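Local coordinates for type VII secretion system protein EssB (PDB 4ANN) that is an integral membrane component of the Ess type VII secretion system, probably required for secretion of EsxA and EsxB, at residues N89-F103 and F112-Q126. Residues are numbered along the deposited sequence; the frame is centred on the assembly and turned at random.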
loop_
_atom_site.group_PDB
_atom_site.type_symbol
_atom_site.label_atom_id
_atom_site.label_comp_id
_atom_site.label_asym_id
_atom_site.label_seq_id
_atom_site.Cartn_x
_atom_site.Cartn_y
_atom_site.Cartn_z
ATOM N N ASN A 89 0.224 8.125 9.205
ATOM C CA ASN A 89 -0.506 6.898 9.533
ATOM C C ASN A 89 -0.211 5.755 8.611
ATOM O O ASN A 89 -0.501 4.599 8.987
ATOM C CB ASN A 89 -2.012 7.168 9.577
ATOM C CG ASN A 89 -2.464 7.975 10.797
ATOM O OD1 ASN A 89 -1.750 8.079 11.787
ATOM N ND2 ASN A 89 -3.662 8.499 10.709
ATOM N N ILE A 90 0.333 5.984 7.425
ATOM C CA ILE A 90 0.606 4.883 6.472
ATOM C C ILE A 90 1.463 3.809 7.107
ATOM O O ILE A 90 1.324 2.623 6.815
ATOM C CB ILE A 90 1.234 5.423 5.182
ATOM C CG1 ILE A 90 0.241 6.277 4.408
ATOM C CG2 ILE A 90 1.849 4.301 4.342
ATOM C CD1 ILE A 90 0.837 7.034 3.229
ATOM N N LYS A 91 2.381 4.194 7.989
ATOM C CA LYS A 91 3.285 3.232 8.627
ATOM C C LYS A 91 2.538 2.162 9.387
ATOM O O LYS A 91 3.114 1.081 9.662
ATOM C CB LYS A 91 4.254 4.008 9.536
ATOM C CG LYS A 91 3.749 4.333 10.943
ATOM C CD LYS A 91 4.928 4.751 11.805
ATOM C CE LYS A 91 4.680 5.180 13.241
ATOM N NZ LYS A 91 5.965 5.160 14.027
ATOM N N ASN A 92 1.272 2.374 9.751
ATOM C CA ASN A 92 0.457 1.364 10.427
ATOM C C ASN A 92 0.291 0.085 9.591
ATOM O O ASN A 92 0.051 -0.980 10.167
ATOM C CB ASN A 92 -0.905 1.939 10.767
ATOM C CG ASN A 92 -1.659 1.199 11.826
ATOM O OD1 ASN A 92 -1.133 0.923 12.927
ATOM N ND2 ASN A 92 -2.927 0.914 11.569
ATOM N N LEU A 93 0.471 0.164 8.268
ATOM C CA LEU A 93 0.420 -1.058 7.470
ATOM C C LEU A 93 1.475 -2.045 7.823
ATOM O O LEU A 93 1.359 -3.237 7.516
ATOM C CB LEU A 93 0.464 -0.741 5.957
ATOM C CG LEU A 93 -0.840 -0.204 5.399
ATOM C CD1 LEU A 93 -0.613 0.153 3.936
ATOM C CD2 LEU A 93 -2.025 -1.189 5.598
ATOM N N GLU A 94 2.539 -1.620 8.472
ATOM C CA GLU A 94 3.565 -2.547 8.962
ATOM C C GLU A 94 2.946 -3.572 9.903
ATOM O O GLU A 94 3.541 -4.659 10.077
ATOM C CB GLU A 94 4.711 -1.800 9.672
ATOM C CG GLU A 94 5.438 -0.802 8.816
ATOM C CD GLU A 94 6.900 -0.604 9.016
ATOM O OE1 GLU A 94 7.274 0.168 9.920
ATOM O OE2 GLU A 94 7.628 -1.245 8.222
ATOM N N GLU A 95 1.804 -3.286 10.511
ATOM C CA GLU A 95 1.138 -4.272 11.366
ATOM C C GLU A 95 0.767 -5.517 10.571
ATOM O O GLU A 95 0.597 -6.595 11.143
ATOM C CB GLU A 95 -0.109 -3.676 12.023
ATOM C CG GLU A 95 0.238 -2.562 13.032
ATOM C CD GLU A 95 1.008 -3.039 14.228
ATOM O OE1 GLU A 95 0.776 -4.067 14.864
ATOM O OE2 GLU A 95 2.001 -2.379 14.584
ATOM N N VAL A 96 0.645 -5.431 9.258
ATOM C CA VAL A 96 0.308 -6.570 8.406
ATOM C C VAL A 96 1.417 -7.596 8.431
ATOM O O VAL A 96 1.140 -8.812 8.322
ATOM C CB VAL A 96 0.030 -6.164 6.941
ATOM C CG1 VAL A 96 -0.123 -7.360 6.013
ATOM C CG2 VAL A 96 -1.242 -5.268 6.957
ATOM N N ASN A 97 2.651 -7.192 8.664
ATOM C CA ASN A 97 3.738 -8.149 8.643
ATOM C C ASN A 97 3.648 -9.182 9.745
ATOM O O ASN A 97 4.272 -10.254 9.643
ATOM C CB ASN A 97 5.023 -7.354 8.681
ATOM C CG ASN A 97 5.229 -6.463 7.494
ATOM O OD1 ASN A 97 4.692 -6.715 6.425
ATOM N ND2 ASN A 97 6.021 -5.365 7.667
ATOM N N ARG A 98 2.928 -8.938 10.824
ATOM C CA ARG A 98 2.754 -9.936 11.903
ATOM C C ARG A 98 1.686 -10.983 11.602
ATOM O O ARG A 98 1.486 -11.992 12.305
ATOM C CB ARG A 98 2.460 -9.131 13.169
ATOM C CG ARG A 98 1.016 -9.019 13.596
ATOM C CD ARG A 98 0.394 -7.643 13.714
ATOM N NE ARG A 98 -0.979 -7.519 13.180
ATOM C CZ ARG A 98 -1.888 -8.449 13.517
ATOM N NH1 ARG A 98 -1.852 -9.553 14.283
ATOM N NH2 ARG A 98 -3.072 -8.208 12.962
ATOM N N THR A 99 0.926 -10.743 10.561
ATOM C CA THR A 99 -0.117 -11.644 10.141
ATOM C C THR A 99 0.398 -12.525 9.014
ATOM O O THR A 99 1.565 -12.427 8.600
ATOM C CB THR A 99 -1.348 -10.899 9.599
ATOM O OG1 THR A 99 -1.119 -10.274 8.341
ATOM C CG2 THR A 99 -1.756 -9.739 10.490
ATOM N N ARG A 100 -0.511 -13.363 8.538
ATOM C CA ARG A 100 -0.343 -14.279 7.428
ATOM C C ARG A 100 -0.224 -13.549 6.094
ATOM O O ARG A 100 0.380 -14.081 5.128
ATOM C CB ARG A 100 -1.499 -15.315 7.398
ATOM C CG ARG A 100 -1.335 -16.514 8.325
ATOM C CD ARG A 100 -2.551 -17.430 8.245
ATOM N NE ARG A 100 -2.263 -18.783 7.794
ATOM C CZ ARG A 100 -1.560 -19.239 6.773
ATOM N NH1 ARG A 100 -0.928 -18.440 5.910
ATOM N NH2 ARG A 100 -1.434 -20.539 6.557
ATOM N N TYR A 101 -0.805 -12.418 5.940
ATOM C CA TYR A 101 -1.048 -11.608 4.788
ATOM C C TYR A 101 0.185 -10.823 4.354
ATOM O O TYR A 101 1.059 -10.496 5.122
ATOM C CB TYR A 101 -2.184 -10.610 5.005
ATOM C CG TYR A 101 -3.538 -11.222 5.269
ATOM C CD1 TYR A 101 -4.211 -11.990 4.314
ATOM C CD2 TYR A 101 -4.152 -11.022 6.501
ATOM C CE1 TYR A 101 -5.442 -12.525 4.569
ATOM C CE2 TYR A 101 -5.406 -11.557 6.749
ATOM C CZ TYR A 101 -6.041 -12.317 5.796
ATOM O OH TYR A 101 -7.268 -12.826 6.079
ATOM N N THR A 102 0.189 -10.461 3.072
ATOM C CA THR A 102 1.139 -9.569 2.443
ATOM C C THR A 102 0.330 -8.514 1.704
ATOM O O THR A 102 -0.863 -8.680 1.432
ATOM C CB THR A 102 2.085 -10.272 1.471
ATOM O OG1 THR A 102 1.252 -10.804 0.406
ATOM C CG2 THR A 102 2.877 -11.426 2.117
ATOM N N PHE A 103 1.028 -7.405 1.370
ATOM C CA PHE A 103 0.366 -6.279 0.717
ATOM C C PHE A 103 1.367 -5.566 -0.182
ATOM O O PHE A 103 2.580 -5.774 -0.083
ATOM C CB PHE A 103 -0.221 -5.288 1.744
ATOM C CG PHE A 103 0.813 -4.483 2.524
ATOM C CD1 PHE A 103 1.491 -5.068 3.580
ATOM C CD2 PHE A 103 1.120 -3.183 2.199
ATOM C CE1 PHE A 103 2.489 -4.369 4.317
ATOM C CE2 PHE A 103 2.100 -2.462 2.903
ATOM C CZ PHE A 103 2.768 -3.079 3.966
ATOM N N PHE A 112 -7.832 4.914 2.770
ATOM C CA PHE A 112 -7.916 5.349 4.156
ATOM C C PHE A 112 -9.312 5.223 4.682
ATOM O O PHE A 112 -10.295 5.484 3.974
ATOM C CB PHE A 112 -7.442 6.806 4.305
ATOM C CG PHE A 112 -5.982 6.990 4.018
ATOM C CD1 PHE A 112 -5.044 6.809 4.995
ATOM C CD2 PHE A 112 -5.550 7.358 2.733
ATOM C CE1 PHE A 112 -3.678 7.009 4.758
ATOM C CE2 PHE A 112 -4.195 7.561 2.524
ATOM C CZ PHE A 112 -3.261 7.385 3.496
ATOM N N THR A 113 -9.394 4.830 5.957
ATOM C CA THR A 113 -10.690 4.852 6.639
ATOM C C THR A 113 -11.097 6.275 6.957
ATOM O O THR A 113 -10.339 7.241 6.769
ATOM C CB THR A 113 -10.578 4.055 7.950
ATOM O OG1 THR A 113 -9.763 4.794 8.852
ATOM C CG2 THR A 113 -10.033 2.666 7.770
ATOM N N ARG A 114 -12.313 6.460 7.491
ATOM C CA ARG A 114 -12.784 7.767 7.899
ATOM C C ARG A 114 -11.928 8.384 9.003
ATOM O O ARG A 114 -11.946 9.615 9.158
ATOM C CB ARG A 114 -14.249 7.674 8.365
ATOM C CG ARG A 114 -15.211 7.617 7.203
ATOM C CD ARG A 114 -16.611 7.272 7.664
ATOM N NE ARG A 114 -17.356 6.507 6.639
ATOM C CZ ARG A 114 -17.932 7.122 5.610
ATOM N NH1 ARG A 114 -17.873 8.456 5.440
ATOM N NH2 ARG A 114 -18.604 6.440 4.685
ATOM N N ASP A 115 -11.203 7.588 9.755
ATOM C CA ASP A 115 -10.231 8.057 10.738
ATOM C C ASP A 115 -8.850 8.339 10.185
ATOM O O ASP A 115 -7.979 8.770 10.942
ATOM C CB ASP A 115 -10.113 7.098 11.901
ATOM C CG ASP A 115 -11.157 7.439 12.950
ATOM O OD1 ASP A 115 -11.192 8.589 13.500
ATOM O OD2 ASP A 115 -12.061 6.610 13.157
ATOM N N GLY A 116 -8.636 8.098 8.884
ATOM C CA GLY A 116 -7.307 8.327 8.321
ATOM C C GLY A 116 -6.320 7.212 8.532
ATOM O O GLY A 116 -5.108 7.424 8.440
ATOM N N LEU A 117 -6.805 6.016 8.802
ATOM C CA LEU A 117 -5.934 4.837 8.938
ATOM C C LEU A 117 -5.876 4.110 7.611
ATOM O O LEU A 117 -6.831 4.035 6.868
ATOM C CB LEU A 117 -6.427 3.892 10.027
ATOM C CG LEU A 117 -6.436 4.484 11.458
ATOM C CD1 LEU A 117 -6.949 3.402 12.400
ATOM C CD2 LEU A 117 -5.067 4.954 11.862
ATOM N N PRO A 118 -4.661 3.569 7.269
ATOM C CA PRO A 118 -4.443 2.981 5.944
ATOM C C PRO A 118 -5.010 1.569 5.865
ATOM O O PRO A 118 -4.968 0.766 6.795
ATOM C CB PRO A 118 -2.937 2.951 5.848
ATOM C CG PRO A 118 -2.471 2.720 7.276
ATOM C CD PRO A 118 -3.433 3.600 8.062
ATOM N N ILE A 119 -5.452 1.284 4.648
ATOM C CA ILE A 119 -6.067 0.029 4.247
ATOM C C ILE A 119 -5.526 -0.381 2.884
ATOM O O ILE A 119 -5.490 0.432 1.938
ATOM C CB ILE A 119 -7.604 0.246 4.177
ATOM C CG1 ILE A 119 -8.205 0.821 5.470
ATOM C CG2 ILE A 119 -8.317 -1.004 3.753
ATOM C CD1 ILE A 119 -8.088 -0.180 6.616
ATOM N N ALA A 120 -5.081 -1.644 2.743
ATOM C CA ALA A 120 -4.545 -2.083 1.455
ATOM C C ALA A 120 -5.578 -2.884 0.702
ATOM O O ALA A 120 -6.564 -3.398 1.256
ATOM C CB ALA A 120 -3.280 -2.902 1.661
ATOM N N LYS A 121 -5.374 -3.056 -0.581
ATOM C CA LYS A 121 -6.300 -3.773 -1.464
ATOM C C LYS A 121 -5.881 -5.222 -1.715
ATOM O O LYS A 121 -6.433 -6.160 -1.144
ATOM C CB LYS A 121 -6.498 -2.964 -2.752
ATOM C CG LYS A 121 -7.565 -3.566 -3.636
ATOM C CD LYS A 121 -7.671 -2.765 -4.934
ATOM C CE LYS A 121 -6.520 -3.030 -5.857
ATOM N NZ LYS A 121 -6.750 -2.338 -7.162
ATOM N N THR A 122 -4.890 -5.450 -2.563
ATOM C CA THR A 122 -4.447 -6.788 -2.892
ATOM C C THR A 122 -3.830 -7.477 -1.677
ATOM O O THR A 122 -3.016 -6.863 -0.978
ATOM C CB THR A 122 -3.406 -6.714 -4.013
ATOM O OG1 THR A 122 -4.031 -6.036 -5.138
ATOM C CG2 THR A 122 -3.020 -8.094 -4.506
ATOM N N ARG A 123 -4.172 -8.727 -1.446
ATOM C CA ARG A 123 -3.577 -9.490 -0.363
ATOM C C ARG A 123 -2.877 -10.750 -0.889
ATOM O O ARG A 123 -3.471 -11.483 -1.652
ATOM C CB ARG A 123 -4.553 -10.075 0.602
ATOM C CG ARG A 123 -5.702 -9.272 0.908
ATOM C CD ARG A 123 -6.602 -9.848 1.988
ATOM N NE ARG A 123 -7.811 -9.151 2.150
ATOM C CZ ARG A 123 -8.768 -9.450 3.005
ATOM N NH1 ARG A 123 -8.649 -10.490 3.814
ATOM N NH2 ARG A 123 -9.873 -8.720 3.060
ATOM N N GLY A 124 -1.658 -10.963 -0.459
ATOM C CA GLY A 124 -1.077 -12.297 -0.575
ATOM C C GLY A 124 -1.127 -13.016 0.731
ATOM O O GLY A 124 -1.608 -12.497 1.763
ATOM N N LEU A 125 -0.614 -14.253 0.718
ATOM C CA LEU A 125 -0.517 -15.089 1.893
ATOM C C LEU A 125 0.852 -15.695 1.924
ATOM O O LEU A 125 1.223 -16.316 0.929
ATOM C CB LEU A 125 -1.519 -16.198 1.867
ATOM C CG LEU A 125 -2.944 -15.818 2.087
ATOM C CD1 LEU A 125 -3.787 -17.045 1.730
ATOM C CD2 LEU A 125 -3.164 -15.364 3.546
ATOM N N GLN A 126 1.513 -15.521 3.057
ATOM C CA GLN A 126 2.883 -16.007 3.162
ATOM C C GLN A 126 2.980 -17.457 2.786
ATOM O O GLN A 126 2.200 -18.275 3.259
ATOM C CB GLN A 126 3.390 -15.777 4.586
ATOM C CG GLN A 126 3.342 -14.251 4.819
ATOM C CD GLN A 126 4.804 -13.816 4.861
ATOM O OE1 GLN A 126 5.519 -13.979 3.875
ATOM N NE2 GLN A 126 5.130 -13.327 6.059
HETATM O O HOH W 1 -4.715 0.831 9.499
#
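P118 wedges its ring against a run of 3-10-like turns: CG and CD approach N89 O, P118 CG at 3.2 Å, while CB and CG rest on L93 CG. The contact, deep in the cytoplasmic domain of EssB, joins this helical run to strand 118-120, an outer strand of a three-stranded antiparallel sheet, and further on pairs strands 101-102 and 124-125 as a two-stranded antiparallel ribbon. At the turn end, a type I beta turn from T113 to G116 presents G116 O to N89 ND2 (2.9 Å); the acceptor lies near the amide plane of N89, but the donor stands 60° out of the carbonyl plane. A water bridges N92 ND2 and P118 O. I90 CG1 meets the edge of the F112 ring at CZ, and A120 CB meets F103 CB; the F103 side chain also touches F139 of helix 136-151. In the ribbon, T102 and G124 form the hydrogen-bonded pair through both backbone N-H groups; just beyond, Q126 N donates almost linearly to R100 O (2.8 Å). T102 OG1, held between its backbone N and carbonyl carbon (chi1 63°), lies 2.9 Å from G124 CA; the hydroxyl is hydrogen-bonded to P131 O. On the other face, L125 CD2 packs at 3.6 Å from Y101 CD1. R123, extended from CG to NE, runs alongside Y101 with its guanidinium nearly perpendicular to the ring; Q42 O and I48 O bind its NH1 and NH2, and Y101 OH bonds to L39 O. Y101 lies at the edge of the R123 guanidinium, CE1 in its plane, with R123 NH1 3.5 Å from Y101 OH.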